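Long-range contacts in peptidoglycan recognition protein 3 (Branchiostoma belcheri tsingtauense, PDB 4Z8I), which probably hydrolyses the amide bond between N-acetylmuramic acid and L-alanine in bacterial peptidoglycan, using a zinc-dependent amidase domain fused to a chitin-binding domain: residues 3-7 with 23-27; 8-12 with 34-40; 79-85 with 142-147; 167-172 with 212-218. All blocks are in the same frame, centred on the assembly; numbering follows the deposited sequence.

Contact 1: 3-7 with 23-27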
loop_
_atom_site.group_PDB
_atom_site.type_symbol
_atom_site.label_atom_id
_atom_site.label_comp_id
_atom_site.label_asym_id
_atom_site.label_seq_id
_atom_site.Cartn_x
_atom_site.Cartn_y
_atom_site.Cartn_z
ATOM N N GLN A 3 19.066 4.887 -4.967
ATOM C CA GLN A 3 18.321 4.342 -3.837
ATOM C C GLN A 3 19.218 3.557 -2.882
ATOM O O GLN A 3 20.441 3.557 -3.022
ATOM C CB GLN A 3 17.154 3.480 -4.326
ATOM C CG GLN A 3 15.936 4.291 -4.755
ATOM C CD GLN A 3 15.124 3.611 -5.842
ATOM O OE1 GLN A 3 15.651 2.813 -6.618
ATOM N NE2 GLN A 3 13.835 3.927 -5.903
ATOM N N ARG A 4 18.599 2.892 -1.911
ATOM C CA ARG A 4 19.344 2.226 -0.846
ATOM C C ARG A 4 19.955 0.894 -1.267
ATOM O O ARG A 4 20.718 0.288 -0.511
ATOM C CB ARG A 4 18.462 2.038 0.389
ATOM C CG ARG A 4 17.997 3.343 1.006
ATOM C CD ARG A 4 17.541 3.151 2.438
ATOM N NE ARG A 4 17.156 4.417 3.051
ATOM C CZ ARG A 4 16.817 4.559 4.328
ATOM N NH1 ARG A 4 16.479 5.753 4.795
ATOM N NH2 ARG A 4 16.819 3.509 5.139
ATOM N N TRP A 5 19.621 0.437 -2.469
ATOM C CA TRP A 5 20.225 -0.775 -3.003
ATOM C C TRP A 5 20.797 -0.533 -4.391
ATOM O O TRP A 5 20.371 0.380 -5.098
ATOM C CB TRP A 5 19.218 -1.921 -3.042
ATOM C CG TRP A 5 18.020 -1.626 -3.861
ATOM C CD1 TRP A 5 17.856 -1.860 -5.196
ATOM C CD2 TRP A 5 16.800 -1.044 -3.400
ATOM N NE1 TRP A 5 16.605 -1.456 -5.594
ATOM C CE2 TRP A 5 15.937 -0.950 -4.508
ATOM C CE3 TRP A 5 16.354 -0.589 -2.158
ATOM C CZ2 TRP A 5 14.655 -0.423 -4.409
ATOM C CZ3 TRP A 5 15.083 -0.067 -2.062
ATOM C CH2 TRP A 5 14.247 0.013 -3.179
ATOM N N ARG A 6 21.763 -1.361 -4.774
ATOM C CA ARG A 6 22.441 -1.214 -6.053
ATOM C C ARG A 6 21.635 -1.828 -7.191
ATOM O O ARG A 6 20.639 -2.514 -6.961
ATOM C CB ARG A 6 23.823 -1.857 -5.985
ATOM C CG ARG A 6 24.560 -1.568 -4.693
ATOM C CD ARG A 6 25.977 -1.106 -4.957
ATOM N NE ARG A 6 26.745 -2.083 -5.721
ATOM C CZ ARG A 6 27.979 -1.870 -6.168
ATOM N NH1 ARG A 6 28.580 -0.713 -5.928
ATOM N NH2 ARG A 6 28.610 -2.811 -6.856
ATOM N N SER A 7 22.074 -1.574 -8.420
ATOM C CA SER A 7 21.380 -2.068 -9.602
ATOM C C SER A 7 22.003 -3.362 -10.103
ATOM O O SER A 7 21.404 -4.080 -10.905
ATOM C CB SER A 7 21.409 -1.018 -10.714
ATOM O OG SER A 7 22.741 -0.702 -11.082
ATOM N N GLY A 23 25.473 -0.884 1.468
ATOM C CA GLY A 23 24.468 -1.084 0.443
ATOM C C GLY A 23 23.425 -2.065 0.939
ATOM O O GLY A 23 23.760 -3.075 1.558
ATOM N N GLU A 24 22.157 -1.771 0.674
ATOM C CA GLU A 24 21.075 -2.590 1.203
ATOM C C GLU A 24 20.380 -3.398 0.114
ATOM O O GLU A 24 20.933 -3.608 -0.965
ATOM C CB GLU A 24 20.066 -1.712 1.945
ATOM C CG GLU A 24 20.694 -0.836 3.020
ATOM C CD GLU A 24 19.673 -0.019 3.788
ATOM O OE1 GLU A 24 18.483 -0.032 3.405
ATOM O OE2 GLU A 24 20.066 0.635 4.777
ATOM N N CYS A 25 19.168 -3.853 0.405
ATOM C CA CYS A 25 18.405 -4.642 -0.552
ATOM C C CYS A 25 16.948 -4.197 -0.592
ATOM O O CYS A 25 16.383 -3.804 0.429
ATOM C CB CYS A 25 18.499 -6.134 -0.218
ATOM S SG CYS A 25 20.141 -6.855 -0.477
ATOM N N ASN A 26 16.355 -4.256 -1.780
ATOM C CA ASN A 26 14.952 -3.911 -1.982
ATOM C C ASN A 26 14.028 -4.822 -1.177
ATOM O O ASN A 26 13.921 -6.014 -1.470
ATOM C CB ASN A 26 14.616 -3.998 -3.473
ATOM C CG ASN A 26 13.205 -3.544 -3.789
ATOM O OD1 ASN A 26 12.531 -2.926 -2.965
ATOM N ND2 ASN A 26 12.754 -3.844 -5.000
ATOM N N PRO A 27 13.354 -4.258 -0.161
ATOM C CA PRO A 27 12.504 -5.017 0.765
ATOM C C PRO A 27 11.367 -5.717 0.040
ATOM O O PRO A 27 10.859 -6.737 0.504
ATOM C CB PRO A 27 11.926 -3.929 1.680
ATOM C CG PRO A 27 12.857 -2.779 1.556
ATOM C CD PRO A 27 13.352 -2.817 0.147
#

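Contact 2: 8-12 with 34-40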
loop_
_atom_site.group_PDB
_atom_site.type_symbol
_atom_site.label_atom_id
_atom_site.label_comp_id
_atom_site.label_asym_id
_atom_site.label_seq_id
_atom_site.Cartn_x
_atom_site.Cartn_y
_atom_site.Cartn_z
ATOM N N ASP A 8 23.212 -3.654 -9.630
ATOM C CA ASP A 8 23.917 -4.861 -10.041
ATOM C C ASP A 8 23.611 -6.040 -9.122
ATOM O O ASP A 8 23.983 -7.175 -9.414
ATOM C CB ASP A 8 25.427 -4.614 -10.134
ATOM C CG ASP A 8 26.040 -4.191 -8.810
ATOM O OD1 ASP A 8 25.288 -3.832 -7.881
ATOM O OD2 ASP A 8 27.284 -4.206 -8.706
ATOM N N GLY A 9 22.932 -5.764 -8.012
ATOM C CA GLY A 9 22.488 -6.811 -7.110
ATOM C C GLY A 9 23.429 -7.079 -5.950
ATOM O O GLY A 9 23.243 -8.041 -5.200
ATOM N N ARG A 10 24.440 -6.231 -5.800
ATOM C CA ARG A 10 25.391 -6.378 -4.707
ATOM C C ARG A 10 25.000 -5.502 -3.517
ATOM O O ARG A 10 24.166 -4.605 -3.645
ATOM C CB ARG A 10 26.808 -6.067 -5.187
ATOM C CG ARG A 10 27.186 -6.830 -6.451
ATOM C CD ARG A 10 28.576 -7.443 -6.365
ATOM N NE ARG A 10 28.662 -8.464 -5.325
ATOM C CZ ARG A 10 29.735 -9.217 -5.100
ATOM N NH1 ARG A 10 30.822 -9.071 -5.848
ATOM N NH2 ARG A 10 29.722 -10.117 -4.129
ATOM N N CYS A 11 25.596 -5.776 -2.361
ATOM C CA CYS A 11 25.218 -5.102 -1.122
ATOM C C CYS A 11 26.285 -5.310 -0.054
ATOM O O CYS A 11 27.285 -5.986 -0.291
ATOM C CB CYS A 11 23.879 -5.644 -0.617
ATOM S SG CYS A 11 23.921 -7.407 -0.183
ATOM N N GLY A 12 26.065 -4.736 1.125
ATOM C CA GLY A 12 27.006 -4.873 2.221
ATOM C C GLY A 12 27.965 -3.704 2.340
ATOM O O GLY A 12 27.826 -2.706 1.632
ATOM N N CYS A 34 20.710 -9.438 2.373
ATOM C CA CYS A 34 22.112 -9.201 2.064
ATOM C C CYS A 34 22.965 -10.241 2.781
ATOM O O CYS A 34 23.013 -10.268 4.009
ATOM C CB CYS A 34 22.518 -7.794 2.501
ATOM S SG CYS A 34 24.096 -7.223 1.834
ATOM N N SER A 35 23.635 -11.092 2.011
ATOM C CA SER A 35 24.393 -12.211 2.568
ATOM C C SER A 35 25.806 -11.822 3.004
ATOM O O SER A 35 26.180 -10.649 2.956
ATOM C CB SER A 35 24.468 -13.353 1.552
ATOM O OG SER A 35 25.253 -12.984 0.431
ATOM N N GLU A 36 26.578 -12.820 3.437
ATOM C CA GLU A 36 27.978 -12.633 3.818
ATOM C C GLU A 36 28.798 -12.125 2.645
ATOM O O GLU A 36 29.703 -11.305 2.806
ATOM C CB GLU A 36 28.591 -13.963 4.264
ATOM C CG GLU A 36 28.204 -14.443 5.649
ATOM C CD GLU A 36 28.715 -15.842 5.923
ATOM O OE1 GLU A 36 29.350 -16.422 5.016
ATOM O OE2 GLU A 36 28.483 -16.361 7.035
ATOM N N TRP A 37 28.477 -12.632 1.461
ATOM C CA TRP A 37 29.301 -12.419 0.283
ATOM C C TRP A 37 28.898 -11.168 -0.486
ATOM O O TRP A 37 29.394 -10.915 -1.582
ATOM C CB TRP A 37 29.234 -13.655 -0.611
ATOM C CG TRP A 37 29.365 -14.919 0.179
ATOM C CD1 TRP A 37 28.354 -15.722 0.622
ATOM C CD2 TRP A 37 30.582 -15.511 0.643
ATOM N NE1 TRP A 37 28.870 -16.786 1.325
ATOM C CE2 TRP A 37 30.236 -16.680 1.350
ATOM C CE3 TRP A 37 31.931 -15.172 0.522
ATOM C CZ2 TRP A 37 31.192 -17.507 1.933
ATOM C CZ3 TRP A 37 32.875 -15.992 1.101
ATOM C CH2 TRP A 37 32.503 -17.146 1.797
ATOM N N GLY A 38 27.998 -10.388 0.101
ATOM C CA GLY A 38 27.620 -9.107 -0.461
ATOM C C GLY A 38 26.713 -9.205 -1.668
ATOM O O GLY A 38 26.754 -8.347 -2.551
ATOM N N TRP A 39 25.897 -10.254 -1.715
ATOM C CA TRP A 39 24.881 -10.379 -2.750
ATOM C C TRP A 39 23.489 -10.267 -2.148
ATOM O O TRP A 39 23.245 -10.726 -1.032
ATOM C CB TRP A 39 25.003 -11.716 -3.487
ATOM C CG TRP A 39 26.117 -11.778 -4.481
ATOM C CD1 TRP A 39 27.336 -12.369 -4.314
ATOM C CD2 TRP A 39 26.113 -11.237 -5.806
ATOM N NE1 TRP A 39 28.092 -12.227 -5.453
ATOM C CE2 TRP A 39 27.364 -11.532 -6.383
ATOM C CE3 TRP A 39 25.173 -10.529 -6.560
ATOM C CZ2 TRP A 39 27.698 -11.142 -7.679
ATOM C CZ3 TRP A 39 25.506 -10.143 -7.843
ATOM C CH2 TRP A 39 26.756 -10.451 -8.390
ATOM N N CYS A 40 22.578 -9.648 -2.886
ATOM C CA CYS A 40 21.171 -9.691 -2.523
ATOM C C CYS A 40 20.591 -11.024 -2.987
ATOM O O CYS A 40 20.611 -11.338 -4.181
ATOM C CB CYS A 40 20.409 -8.517 -3.141
ATOM S SG CYS A 40 20.810 -6.913 -2.398
#

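Contact 3: 79-85 with 142-147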
loop_
_atom_site.group_PDB
_atom_site.type_symbol
_atom_site.label_atom_id
_atom_site.label_comp_id
_atom_site.label_asym_id
_atom_site.label_seq_id
_atom_site.Cartn_x
_atom_site.Cartn_y
_atom_site.Cartn_z
ATOM N N TYR A 79 -19.922 -6.120 8.831
ATOM C CA TYR A 79 -19.987 -6.449 7.410
ATOM C C TYR A 79 -19.080 -7.630 7.104
ATOM O O TYR A 79 -17.863 -7.555 7.282
ATOM C CB TYR A 79 -19.580 -5.234 6.575
ATOM C CG TYR A 79 -19.506 -5.491 5.092
ATOM C CD1 TYR A 79 -20.650 -5.477 4.307
ATOM C CD2 TYR A 79 -18.288 -5.733 4.471
ATOM C CE1 TYR A 79 -20.585 -5.705 2.949
ATOM C CE2 TYR A 79 -18.215 -5.964 3.116
ATOM C CZ TYR A 79 -19.365 -5.946 2.359
ATOM O OH TYR A 79 -19.296 -6.175 1.008
ATOM N N ASN A 80 -19.673 -8.722 6.644
ATOM C CA ASN A 80 -18.916 -9.950 6.455
ATOM C C ASN A 80 -19.101 -10.590 5.078
ATOM O O ASN A 80 -19.258 -11.808 4.969
ATOM C CB ASN A 80 -19.247 -10.947 7.568
ATOM C CG ASN A 80 -19.059 -10.354 8.955
ATOM O OD1 ASN A 80 -17.934 -10.239 9.449
ATOM N ND2 ASN A 80 -20.162 -9.973 9.589
ATOM N N VAL A 81 -19.078 -9.768 4.033
ATOM C CA VAL A 81 -19.099 -10.270 2.662
ATOM C C VAL A 81 -17.667 -10.426 2.161
ATOM O O VAL A 81 -16.990 -9.442 1.855
ATOM C CB VAL A 81 -19.899 -9.345 1.734
ATOM C CG1 VAL A 81 -19.831 -9.838 0.300
ATOM C CG2 VAL A 81 -21.340 -9.272 2.197
ATOM N N PHE A 82 -17.209 -11.671 2.081
ATOM C CA PHE A 82 -15.790 -11.944 1.871
ATOM C C PHE A 82 -15.348 -12.010 0.409
ATOM O O PHE A 82 -16.065 -12.517 -0.454
ATOM C CB PHE A 82 -15.378 -13.216 2.617
ATOM C CG PHE A 82 -15.637 -13.153 4.093
ATOM C CD1 PHE A 82 -14.800 -12.429 4.925
ATOM C CD2 PHE A 82 -16.722 -13.809 4.647
ATOM C CE1 PHE A 82 -15.041 -12.361 6.281
ATOM C CE2 PHE A 82 -16.967 -13.745 6.003
ATOM C CZ PHE A 82 -16.126 -13.020 6.821
ATOM N N LEU A 83 -14.157 -11.480 0.152
ATOM C CA LEU A 83 -13.540 -11.547 -1.165
ATOM C C LEU A 83 -12.998 -12.940 -1.426
ATOM O O LEU A 83 -12.517 -13.606 -0.509
ATOM C CB LEU A 83 -12.388 -10.549 -1.260
ATOM C CG LEU A 83 -12.749 -9.102 -1.569
ATOM C CD1 LEU A 83 -11.538 -8.208 -1.396
ATOM C CD2 LEU A 83 -13.288 -9.002 -2.981
ATOM N N SER A 84 -13.081 -13.380 -2.675
ATOM C CA SER A 84 -12.392 -14.591 -3.086
ATOM C C SER A 84 -10.904 -14.271 -3.171
ATOM O O SER A 84 -10.494 -13.395 -3.933
ATOM C CB SER A 84 -12.911 -15.073 -4.438
ATOM O OG SER A 84 -12.328 -16.313 -4.795
ATOM N N LEU A 85 -10.101 -14.965 -2.375
ATOM C CA LEU A 85 -8.665 -14.719 -2.348
ATOM C C LEU A 85 -7.922 -15.785 -3.148
ATOM O O LEU A 85 -8.373 -16.927 -3.231
ATOM C CB LEU A 85 -8.160 -14.659 -0.901
ATOM C CG LEU A 85 -8.743 -13.531 -0.046
ATOM C CD1 LEU A 85 -8.278 -13.632 1.395
ATOM C CD2 LEU A 85 -8.375 -12.176 -0.624
ATOM N N ARG A 142 -12.114 -2.023 5.056
ATOM C CA ARG A 142 -12.735 -3.345 5.066
ATOM C C ARG A 142 -11.686 -4.453 5.090
ATOM O O ARG A 142 -12.012 -5.622 5.287
ATOM C CB ARG A 142 -13.682 -3.512 3.876
ATOM C CG ARG A 142 -14.793 -2.480 3.854
ATOM C CD ARG A 142 -15.838 -2.750 2.787
ATOM N NE ARG A 142 -16.913 -1.760 2.860
ATOM C CZ ARG A 142 -18.054 -1.836 2.183
ATOM N NH1 ARG A 142 -18.283 -2.860 1.373
ATOM N NH2 ARG A 142 -18.968 -0.886 2.320
ATOM N N GLY A 143 -10.426 -4.078 4.887
ATOM C CA GLY A 143 -9.322 -5.014 5.010
ATOM C C GLY A 143 -9.070 -5.896 3.802
ATOM O O GLY A 143 -9.571 -5.637 2.708
ATOM N N TRP A 144 -8.284 -6.948 4.012
ATOM C CA TRP A 144 -7.894 -7.861 2.946
ATOM C C TRP A 144 -9.041 -8.757 2.515
ATOM O O TRP A 144 -9.186 -9.075 1.333
ATOM C CB TRP A 144 -6.751 -8.766 3.419
ATOM C CG TRP A 144 -5.529 -8.045 3.875
ATOM C CD1 TRP A 144 -5.062 -7.946 5.155
ATOM C CD2 TRP A 144 -4.605 -7.327 3.053
ATOM N NE1 TRP A 144 -3.904 -7.205 5.178
ATOM C CE2 TRP A 144 -3.603 -6.814 3.899
ATOM C CE3 TRP A 144 -4.531 -7.066 1.683
ATOM C CZ2 TRP A 144 -2.538 -6.054 3.418
ATOM C CZ3 TRP A 144 -3.476 -6.310 1.207
ATOM C CH2 TRP A 144 -2.494 -5.813 2.071
ATOM N N ASP A 145 -9.851 -9.165 3.486
ATOM C CA ASP A 145 -10.736 -10.309 3.310
ATOM C C ASP A 145 -12.178 -9.966 2.950
ATOM O O ASP A 145 -12.948 -10.852 2.582
ATOM C CB ASP A 145 -10.697 -11.178 4.572
ATOM C CG ASP A 145 -9.290 -11.608 4.936
ATOM O OD1 ASP A 145 -8.440 -11.689 4.026
ATOM O OD2 ASP A 145 -9.031 -11.863 6.132
ATOM N N ARG A 146 -12.544 -8.693 3.046
ATOM C CA ARG A 146 -13.930 -8.291 2.813
ATOM C C ARG A 146 -14.117 -7.518 1.511
ATOM O O ARG A 146 -13.274 -6.701 1.135
ATOM C CB ARG A 146 -14.462 -7.492 4.009
ATOM C CG ARG A 146 -14.879 -8.375 5.178
ATOM C CD ARG A 146 -14.856 -7.646 6.518
ATOM N NE ARG A 146 -15.271 -8.532 7.606
ATOM C CZ ARG A 146 -14.453 -9.364 8.249
ATOM N NH1 ARG A 146 -13.170 -9.423 7.921
ATOM N NH2 ARG A 146 -14.917 -10.140 9.219
ATOM N N ARG A 147 -15.222 -7.790 0.823
ATOM C CA ARG A 147 -15.542 -7.089 -0.416
ATOM C C ARG A 147 -15.762 -5.604 -0.163
ATOM O O ARG A 147 -16.519 -5.225 0.728
ATOM C CB ARG A 147 -16.792 -7.679 -1.067
ATOM C CG ARG A 147 -17.231 -6.926 -2.316
ATOM C CD ARG A 147 -18.656 -7.265 -2.701
ATOM N NE ARG A 147 -18.813 -8.681 -3.012
ATOM C CZ ARG A 147 -19.980 -9.258 -3.280
ATOM N NH1 ARG A 147 -21.092 -8.537 -3.272
ATOM N NH2 ARG A 147 -20.036 -10.554 -3.552
#

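Contact 4: 167-172 with 212-218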
loop_
_atom_site.group_PDB
_atom_site.type_symbol
_atom_site.label_atom_id
_atom_site.label_comp_id
_atom_site.label_asym_id
_atom_site.label_seq_id
_atom_site.Cartn_x
_atom_site.Cartn_y
_atom_site.Cartn_z
ATOM N N PHE A 167 -5.864 14.964 -5.601
ATOM C CA PHE A 167 -4.604 14.914 -6.329
ATOM C C PHE A 167 -4.780 15.111 -7.828
ATOM O O PHE A 167 -4.192 14.399 -8.642
ATOM C CB PHE A 167 -3.861 13.621 -5.992
ATOM C CG PHE A 167 -3.648 13.435 -4.519
ATOM C CD1 PHE A 167 -2.774 14.261 -3.826
ATOM C CD2 PHE A 167 -4.346 12.466 -3.818
ATOM C CE1 PHE A 167 -2.587 14.111 -2.471
ATOM C CE2 PHE A 167 -4.163 12.312 -2.461
ATOM C CZ PHE A 167 -3.281 13.135 -1.786
ATOM N N THR A 168 -5.595 16.102 -8.172
ATOM C CA THR A 168 -5.794 16.504 -9.554
ATOM C C THR A 168 -4.682 17.462 -9.966
ATOM O O THR A 168 -4.211 17.431 -11.102
ATOM C CB THR A 168 -7.161 17.186 -9.744
ATOM O OG1 THR A 168 -7.254 18.321 -8.875
ATOM C CG2 THR A 168 -8.287 16.219 -9.414
ATOM N N SER A 169 -4.264 18.307 -9.027
ATOM C CA SER A 169 -3.188 19.263 -9.273
ATOM C C SER A 169 -2.057 19.098 -8.262
ATOM O O SER A 169 -1.070 19.831 -8.297
ATOM C CB SER A 169 -3.721 20.695 -9.227
ATOM O OG SER A 169 -4.735 20.888 -10.195
ATOM N N GLN A 170 -2.215 18.135 -7.359
ATOM C CA GLN A 170 -1.185 17.812 -6.376
ATOM C C GLN A 170 -0.796 16.346 -6.477
ATOM O O GLN A 170 -1.497 15.551 -7.100
ATOM C CB GLN A 170 -1.686 18.087 -4.956
ATOM C CG GLN A 170 -1.521 19.517 -4.477
ATOM C CD GLN A 170 -1.766 19.656 -2.984
ATOM O OE1 GLN A 170 -2.249 18.729 -2.330
ATOM N NE2 GLN A 170 -1.428 20.818 -2.436
ATOM N N LYS A 171 0.324 15.991 -5.859
ATOM C CA LYS A 171 0.682 14.590 -5.673
ATOM C C LYS A 171 0.821 14.343 -4.179
ATOM O O LYS A 171 1.224 15.239 -3.440
ATOM C CB LYS A 171 1.986 14.250 -6.402
ATOM C CG LYS A 171 1.902 14.418 -7.912
ATOM C CD LYS A 171 3.225 14.131 -8.608
ATOM C CE LYS A 171 3.592 12.659 -8.538
ATOM N NZ LYS A 171 4.850 12.367 -9.288
ATOM N N PRO A 172 0.469 13.133 -3.723
ATOM C CA PRO A 172 0.623 12.798 -2.303
ATOM C C PRO A 172 2.087 12.867 -1.882
ATOM O O PRO A 172 2.968 12.924 -2.740
ATOM C CB PRO A 172 0.129 11.350 -2.233
ATOM C CG PRO A 172 -0.761 11.188 -3.426
ATOM C CD PRO A 172 -0.148 12.039 -4.491
ATOM N N GLY A 212 -7.586 11.369 -9.574
ATOM C CA GLY A 212 -6.973 12.661 -9.833
ATOM C C GLY A 212 -5.847 12.554 -10.845
ATOM O O GLY A 212 -5.140 11.549 -10.883
ATOM N N ASN A 213 -5.675 13.596 -11.655
ATOM C CA ASN A 213 -4.695 13.590 -12.743
ATOM C C ASN A 213 -3.257 13.231 -12.358
ATOM O O ASN A 213 -2.678 12.308 -12.925
ATOM C CB ASN A 213 -4.706 14.932 -13.485
ATOM C CG ASN A 213 -5.916 15.097 -14.385
ATOM O OD1 ASN A 213 -6.487 14.120 -14.867
ATOM N ND2 ASN A 213 -6.306 16.343 -14.624
ATOM N N LEU A 214 -2.681 13.964 -11.409
ATOM C CA LEU A 214 -1.266 13.792 -11.067
ATOM C C LEU A 214 -0.946 12.453 -10.395
ATOM O O LEU A 214 0.068 11.819 -10.705
ATOM C CB LEU A 214 -0.765 14.959 -10.211
ATOM C CG LEU A 214 -0.730 16.333 -10.888
ATOM C CD1 LEU A 214 0.228 17.266 -10.169
ATOM C CD2 LEU A 214 -0.340 16.203 -12.343
ATOM N N LEU A 215 -1.805 12.027 -9.476
ATOM C CA LEU A 215 -1.647 10.722 -8.848
ATOM C C LEU A 215 -1.786 9.612 -9.888
ATOM O O LEU A 215 -1.034 8.631 -9.872
ATOM C CB LEU A 215 -2.671 10.538 -7.727
ATOM C CG LEU A 215 -2.644 9.178 -7.031
ATOM C CD1 LEU A 215 -1.247 8.877 -6.519
ATOM C CD2 LEU A 215 -3.649 9.136 -5.894
ATOM N N TYR A 216 -2.745 9.778 -10.795
ATOM C CA TYR A 216 -2.951 8.825 -11.880
ATOM C C TYR A 216 -1.728 8.768 -12.785
ATOM O O TYR A 216 -1.392 7.711 -13.313
ATOM C CB TYR A 216 -4.194 9.188 -12.694
ATOM C CG TYR A 216 -4.495 8.235 -13.828
ATOM C CD1 TYR A 216 -5.036 6.981 -13.579
ATOM C CD2 TYR A 216 -4.248 8.594 -15.144
ATOM C CE1 TYR A 216 -5.315 6.109 -14.610
ATOM C CE2 TYR A 216 -4.525 7.728 -16.182
ATOM C CZ TYR A 216 -5.059 6.489 -15.909
ATOM O OH TYR A 216 -5.336 5.626 -16.942
ATOM N N ASP A 217 -1.069 9.910 -12.965
ATOM C CA ASP A 217 0.170 9.956 -13.731
ATOM C C ASP A 217 1.269 9.197 -12.996
ATOM O O ASP A 217 2.042 8.463 -13.610
ATOM C CB ASP A 217 0.612 11.400 -13.989
ATOM C CG ASP A 217 -0.168 12.064 -15.110
ATOM O OD1 ASP A 217 -0.793 11.343 -15.918
ATOM O OD2 ASP A 217 -0.145 13.311 -15.190
ATOM N N ASP A 218 1.332 9.370 -11.677
ATOM C CA ASP A 218 2.369 8.712 -10.886
ATOM C C ASP A 218 2.219 7.190 -10.887
ATOM O O ASP A 218 3.209 6.469 -11.010
ATOM C CB ASP A 218 2.393 9.253 -9.453
ATOM C CG ASP A 218 3.565 8.719 -8.643
ATOM O OD1 ASP A 218 4.682 9.267 -8.771
ATOM O OD2 ASP A 218 3.372 7.757 -7.871
#

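Contact 1: 3-7 with 23-27
Trp5 and Asn26 make the main side-chain contact here, and it is a stack. The amide of Asn26 lies nearly parallel to the indole, their planes 9° apart. Asn26 CB sits over the six-membered ring of Trp5, 3.6 Å from its centroid, in a CH-pi contact. Further out, OD1 of Asn26 hangs over the same face, 3.4 Å from Trp5 CH2, while it accepts a hydrogen bond from the backbone N of His28, which should steady the amide in this position. Trp5 has its CG between its own N and carbonyl carbon (chi1 59°), which lays the indole against Asn26.

The apolar packing continues at the far corner of the ring, where Trp5 CZ3 meets Pro27 CD at 3.9 Å. Replacing Trp5 by an alanine is likely to leave the Asn26 amide without its flat support and open a gap beside Pro27.

One backbone hydrogen bond ties the segments: Glu24 N gives to Arg4 O at 2.8 Å, with an N-H...O angle of 150°. The side chains of these two residues run side by side in the same direction. Their opposite charges probably attract only weakly, Arg4 NH2 standing 4.3 Å from Glu24 OE1, which is beyond a salt bridge; the closer approach is Arg4 CD to Glu24 OE1, 3.5 Å.

Next to this, Cys25 turns its side chain away toward the disulfide with Cys40. The chemistry is therefore mostly flat-on packing pinned by a single backbone bond, with the charges of Arg4 and Glu24 probably adding little.

Contact 2: 8-12 with 34-40
The Cys11-Cys34 disulfide belongs to the cystine-rich N-terminal module, whose cysteine pairing and sequence are consistent with a hevein-like chitin-binding domain. The SG atoms of Cys11 and Cys34 are 2.0 Å apart, and Cys11 CB also packs on Cys40 SG at 3.8 Å. Beside this sulfur cluster the backbones of Arg10 and Trp39 face each other as a non-hydrogen-bonded antiparallel pair. The flanking bonds are Cys40 N to Gly9 O, 2.9 Å, and Cys11 N to Gly38 O, 2.8 Å.

Alongside this backbone pair, the Arg10 guanidinium lies flat on the Trp39 indole, planes 19° apart. Its CZ is 3.8 Å from the centroid of the five-membered ring, a cation-pi contact, and CD covers the six-membered ring. Bends at chi2 and chi3 fold the arginine over the indole, and a weak bond from Arg10 NE to Gly38 O, 3.4 Å, adds to its hold.

The type I turn from Ser35 to Gly38 leads out of strand 33-34 toward strand 40-41. These two strands run antiparallel, 33-34 being central with 53-54 on its other side, where Cys34 and Val53 share a backbone hydrogen bond; segment 8-12 is fastened against the connection between 33-34 and 40-41.

Contact 3: 79-85 with 142-147
Arg146 runs extended from CG to NE and then twists its guanidinium at the end (chi4 85°), which brings NE and NH2 to two acceptors of the other segment. NE gives to Tyr79 O at 2.8 Å and NH2 to Asn80 OD1 at 3.0 Å, both acceptors lying close to the guanidinium plane; Phe82 CE1 sits over one face of that group, 3.6 Å from Arg146 CZ. Tyr79, its CG anti to N (chi1 175°), gives its hydroxyl to Arg147 O at 2.9 Å. The same carbonyl takes a second bond from Arg142 NH1, whose CZ stands over one face of the Tyr79 ring in a cation-pi contact, 4.4 Å from the centroid, the planes 48° apart. The other nitrogens of Arg142 are held by the carbonyls of Ile126 and Asp125.

Between these side chains, Phe82 and Arg146 form a non-hydrogen-bonded antiparallel pair. Arg147 N bonds to Val81 O at 2.6 Å and Leu83 N to Asp145 O at 2.8 Å. Val81 CG1 covers a face of the Arg147 guanidinium, and Leu83 CG packs on Arg147 CA.

This is a one-bridge pairing of loops on the surface of the amidase fold, joining the lead-in to strand 87-94 to the loop after strand 138-140 of the same mixed sheet.

Contact 4: 167-172 with 212-218
Phe167 and Leu215 form the tight side of this contact. Their CB atoms are 3.7 Å apart, and Leu215 CD1 reaches Pro172 CG at 3.9 Å; Pro172 in turn lies over a face of the Phe167 ring. Phe163 and Ile177 enclose this apolar patch further. At the start of helix 213-218, Phe167 O faces the first turn and takes weak bonds from Leu214 N at 3.2 Å and Leu215 N at 3.5 Å. Gly212, the N-cap residue, runs alongside Phe167 O and Thr168.

Toward solvent the contact thins out. Leu214 CD1 leans on Ser169 O, and Lys171 CG crosses Leu214 CB at 3.6 Å. A bend at chi3 (69°) then carries Lys171 NZ to Asp218 OD1, a 3.1 Å salt bridge in which NZ meets OD1 from the anti side, tilted 30° out of the carboxylate plane. OD2 of Asp218 is taken by Trp222 NE1. With an alanine in place of Asp218, the Lys171 ammonium and the Trp222 N-H would probably both lose their acceptor.

A loop carbonyl set against a helix N terminus is the motif here; in this amidase Gly212, the helix N-cap, lies two residues after the zinc ligand Cys210.

From the N terminus, contact 1 closes a loop from 3-7 to 23-27, and contact 2 opens at 8-12 inside that loop but closes beyond it at 34-40, so the two cross. They also touch: the Cys25-Cys40 disulfide joins them, and Gly23 O probably bonds to Gly12 N, in what is probably the chitin-binding module. The other two follow in series, in the amidase part. Contact 3 draws the approach to strand 87-94 onto the loop beyond strand 138-140. Contact 4 then ties the connection between strand 158-163 and helix 174-190 to helix 213-218. Contacts 3 and 4 do not touch, their centres being about 28 Å apart.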